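Local atomic coordinates of spindle assembly abnormal protein 6 (Caenorhabditis elegans, PDB entry 4G79), a protein that builds the central scaffold of centrioles, its dimers assembling into the cartwheel that gives these organelles ninefold symmetry and allows centrosome duplication. Residues L38-Q43 with Q98-K103. Residues are numbered along the deposited sequence; the frame is centred on the assembly and turned at random. Where two conformers were deposited one is given.
Sequences LKISEQ and QHLLCK
L100, near the C-terminal end of helix 92-102, reaches across to L38 and I40 on strand 29-44, a compact worked example of how one apolar side chain can join the end of a helix to a sheet. Its CB meets neither residue closely, the nearest carbon across being L38 CD2 at 6.0 Å. L100 CG still stands 5.0 Å from L38 CD2. The touching is left to CD1, which lies 4.0 Å from L38 CD2 and equally 4.0 Å from I40 CD1. The other branch, L100 CD2, diverges from I40 and comes no nearer to L38 CD2 than 4.8 Å. With chi2 at 167°, CD1 continues the side chain in its extended direction and becomes its foremost carbon.

The two partners receive that methyl differently. L38 crosses L100 at about a right angle, whereas I40 comes tip to tip, its extended CG1-CD1 branch aimed at the helix. In L38, chi1 of 170° sets CG opposite the backbone N, and chi2 of 63° leaves CD2 as the extended methyl that meets L100. The two receiving methyls are themselves neighbours, L38 CD2 lying 4.3 Å from I40 CD1, so L100 CD1 completes a small triangle of methyl carbons. All three residues are buried, yet they bury just 83 Å² between the segments: the contact is narrow, made at side-chain ends with the backbones well apart.

Within this N-terminal globular domain, other strands widen the apolar cluster: L100 also touches F10 of strand 7-21 and L122 of strand 117-123, while L38 packs on F120 and on I57 of strand 51-58. Next to L100, H99 packs on I128 of the second subunit, so the end of this helix touches both its own sheet and the partner chain.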
ATOM      1  N   LEU A  38      14.787  -6.556  16.889  1.00 30.69           N
ATOM      2  CA  LEU A  38      14.969  -6.637  15.444  1.00 29.22           C
ATOM      3  C   LEU A  38      16.400  -6.305  15.122  1.00 32.99           C
ATOM      4  O   LEU A  38      16.913  -5.272  15.555  1.00 34.82           O
ATOM      5  CB  LEU A  38      14.024  -5.675  14.701  1.00 28.37           C
ATOM      6  CG  LEU A  38      14.296  -5.504  13.159  1.00 31.54           C
ATOM      7  CD1 LEU A  38      14.102  -6.836  12.408  1.00 30.93           C
ATOM      8  CD2 LEU A  38      13.418  -4.423  12.562  1.00 28.96           C
ATOM      9  N   LYS A  39      17.038  -7.181  14.365  1.00 29.49           N
ATOM     10  CA  LYS A  39      18.408  -6.978  13.880  1.00 30.59           C
ATOM     11  C   LYS A  39      18.403  -7.009  12.382  1.00 33.69           C
ATOM     12  O   LYS A  39      17.810  -7.918  11.785  1.00 32.96           O
ATOM     13  CB  LYS A  39      19.376  -8.052  14.403  1.00 32.79           C
ATOM     14  CG  LYS A  39      19.455  -8.158  15.914  1.00 38.39           C
ATOM     15  CD  LYS A  39      20.449  -9.284  16.301  1.00 43.10           C
ATOM     16  CE  LYS A  39      20.633  -9.436  17.785  1.00 64.15           C
ATOM     17  NZ  LYS A  39      21.498 -10.609  18.112  1.00 75.52           N
ATOM     18  N   ILE A  40      19.108  -6.049  11.775  1.00 29.17           N
ATOM     19  CA  ILE A  40      19.296  -5.993  10.314  1.00 28.56           C
ATOM     20  C   ILE A  40      20.786  -5.948  10.101  1.00 33.70           C
ATOM     21  O   ILE A  40      21.484  -5.181  10.774  1.00 33.30           O
ATOM     22  CB  ILE A  40      18.567  -4.823   9.605  1.00 29.85           C
ATOM     23  CG1 ILE A  40      17.050  -4.789   9.971  1.00 29.86           C
ATOM     24  CG2 ILE A  40      18.763  -4.901   8.065  1.00 29.48           C
ATOM     25  CD1 ILE A  40      16.319  -3.333   9.566  1.00 27.20           C
ATOM     26  N   SER A  41      21.277  -6.816   9.222  1.00 31.80           N
ATOM     27  CA  SER A  41      22.707  -6.857   8.901  1.00 32.87           C
ATOM     28  C   SER A  41      22.920  -7.138   7.438  1.00 36.17           C
ATOM     29  O   SER A  41      21.982  -7.518   6.742  1.00 34.89           O
ATOM     30  CB  SER A  41      23.371  -7.940   9.758  1.00 39.52           C
ATOM     31  OG  SER A  41      22.805  -9.217   9.510  1.00 44.05           O
ATOM     32  N   GLU A  42      24.143  -6.877   6.933  1.00 35.90           N
ATOM     33  CA  GLU A  42      24.520  -7.241   5.586  1.00 36.15           C
ATOM     34  C   GLU A  42      25.625  -8.268   5.708  1.00 41.37           C
ATOM     35  O   GLU A  42      26.413  -8.232   6.669  1.00 41.37           O
ATOM     36  CB  GLU A  42      24.931  -6.051   4.693  1.00 37.65           C
ATOM     37  CG  GLU A  42      26.255  -5.418   5.049  1.00 42.07           C
ATOM     38  CD  GLU A  42      26.608  -4.264   4.145  1.00 46.18           C
ATOM     39  OE1 GLU A  42      26.195  -3.133   4.471  1.00 43.13           O
ATOM     40  OE2 GLU A  42      27.323  -4.476   3.137  1.00 44.17           O
ATOM     41  N   GLN A  43      25.642  -9.223   4.786  1.00 38.43           N
ATOM     42  CA  GLN A  43      26.648 -10.282   4.801  1.00 40.62           C
ATOM     43  C   GLN A  43      26.895 -10.806   3.424  1.00 43.02           C
ATOM     44  O   GLN A  43      26.110 -10.594   2.511  1.00 41.80           O
ATOM     45  CB  GLN A  43      26.238 -11.448   5.742  1.00 41.50           C
ATOM     46  CG  GLN A  43      24.980 -12.212   5.273  1.00 43.45           C
ATOM     47  CD  GLN A  43      24.469 -13.183   6.310  1.00 54.42           C
ATOM     48  OE1 GLN A  43      24.661 -12.998   7.506  1.00 46.65           O
ATOM     49  NE2 GLN A  43      23.751 -14.204   5.877  1.00 43.28           N
ATOM     50  N   GLN A  98      16.356   4.417   8.486  1.00 33.40           N
ATOM     51  CA  GLN A  98      16.014   5.822   8.736  0.50 34.97           C
ATOM     52  C   GLN A  98      14.541   5.909   9.149  1.00 39.84           C
ATOM     53  O   GLN A  98      14.225   6.579  10.125  1.00 40.48           O
ATOM     54  CB  GLN A  98      16.310   6.701   7.509  0.50 37.29           C
ATOM     55  CG  GLN A  98      16.375   8.192   7.847  0.50 54.22           C
ATOM     56  CD  GLN A  98      16.287   9.097   6.646  0.50 70.25           C
ATOM     57  OE1 GLN A  98      16.895   8.856   5.596  0.50 68.37           O
ATOM     58  NE2 GLN A  98      15.571  10.199   6.799  0.50 61.09           N
ATOM     59  N   HIS A  99      13.642   5.165   8.456  1.00 36.23           N
ATOM     60  CA  HIS A  99      12.212   5.140   8.795  1.00 37.28           C
ATOM     61  C   HIS A  99      11.995   4.637  10.232  1.00 38.09           C
ATOM     62  O   HIS A  99      11.286   5.282  10.998  1.00 39.48           O
ATOM     63  CB  HIS A  99      11.414   4.268   7.794  1.00 38.51           C
ATOM     64  CG  HIS A  99       9.968   4.161   8.168  1.00 42.86           C
ATOM     65  ND1 HIS A  99       9.035   5.058   7.679  1.00 45.98           N
ATOM     66  CD2 HIS A  99       9.359   3.315   9.033  1.00 45.52           C
ATOM     67  CE1 HIS A  99       7.890   4.734   8.253  1.00 45.82           C
ATOM     68  NE2 HIS A  99       8.031   3.682   9.075  1.00 45.90           N
ATOM     69  N   LEU A 100      12.604   3.483  10.596  1.00 32.39           N
ATOM     70  CA  LEU A 100      12.475   2.844  11.913  1.00 31.52           C
ATOM     71  C   LEU A 100      12.960   3.716  13.051  1.00 40.83           C
ATOM     72  O   LEU A 100      12.479   3.566  14.177  1.00 42.19           O
ATOM     73  CB  LEU A 100      13.238   1.515  11.977  1.00 29.96           C
ATOM     74  CG  LEU A 100      12.695   0.368  11.155  1.00 33.44           C
ATOM     75  CD1 LEU A 100      13.716  -0.743  11.073  1.00 33.45           C
ATOM     76  CD2 LEU A 100      11.340  -0.157  11.723  1.00 35.12           C
ATOM     77  N   LEU A 101      13.941   4.584  12.786  1.00 40.37           N
ATOM     78  CA  LEU A 101      14.484   5.437  13.831  1.00 42.69           C
ATOM     79  C   LEU A 101      13.836   6.816  13.848  1.00 48.35           C
ATOM     80  O   LEU A 101      13.914   7.499  14.874  1.00 51.02           O
ATOM     81  CB  LEU A 101      16.012   5.577  13.682  1.00 43.82           C
ATOM     82  CG  LEU A 101      16.836   4.288  13.853  1.00 47.76           C
ATOM     83  CD1 LEU A 101      18.258   4.487  13.377  1.00 48.74           C
ATOM     84  CD2 LEU A 101      16.827   3.807  15.300  1.00 50.94           C
ATOM     85  N   CYS A 102      13.180   7.218  12.744  1.00 43.71           N
ATOM     86  CA  CYS A 102      12.604   8.559  12.604  1.00 44.64           C
ATOM     87  C   CYS A 102      11.082   8.621  12.730  1.00 52.05           C
ATOM     88  O   CYS A 102      10.563   9.726  12.929  1.00 54.33           O
ATOM     89  CB  CYS A 102      13.032   9.162  11.270  1.00 44.28           C
ATOM     90  SG  CYS A 102      14.830   9.255  11.035  1.00 49.09           S
ATOM     91  N   LYS A 103      10.388   7.574  12.257  0.50 49.89           N
ATOM     92  CA  LYS A 103       8.931   7.603  12.134  0.50 50.30           C
ATOM     93  C   LYS A 103       8.243   6.702  13.125  0.50 55.11           C
ATOM     94  O   LYS A 103       8.748   5.628  13.455  0.50 55.22           O
ATOM     95  CB  LYS A 103       8.497   7.219  10.707  0.50 51.80           C
ATOM     96  CG  LYS A 103       9.182   7.996   9.581  0.50 59.84           C
ATOM     97  CD  LYS A 103       8.555   9.361   9.345  0.50 73.78           C
ATOM     98  CE  LYS A 103       9.129  10.036   8.129  0.50 87.09           C
ATOM     99  NZ  LYS A 103       8.424  11.310   7.830  0.50 99.10           N
TER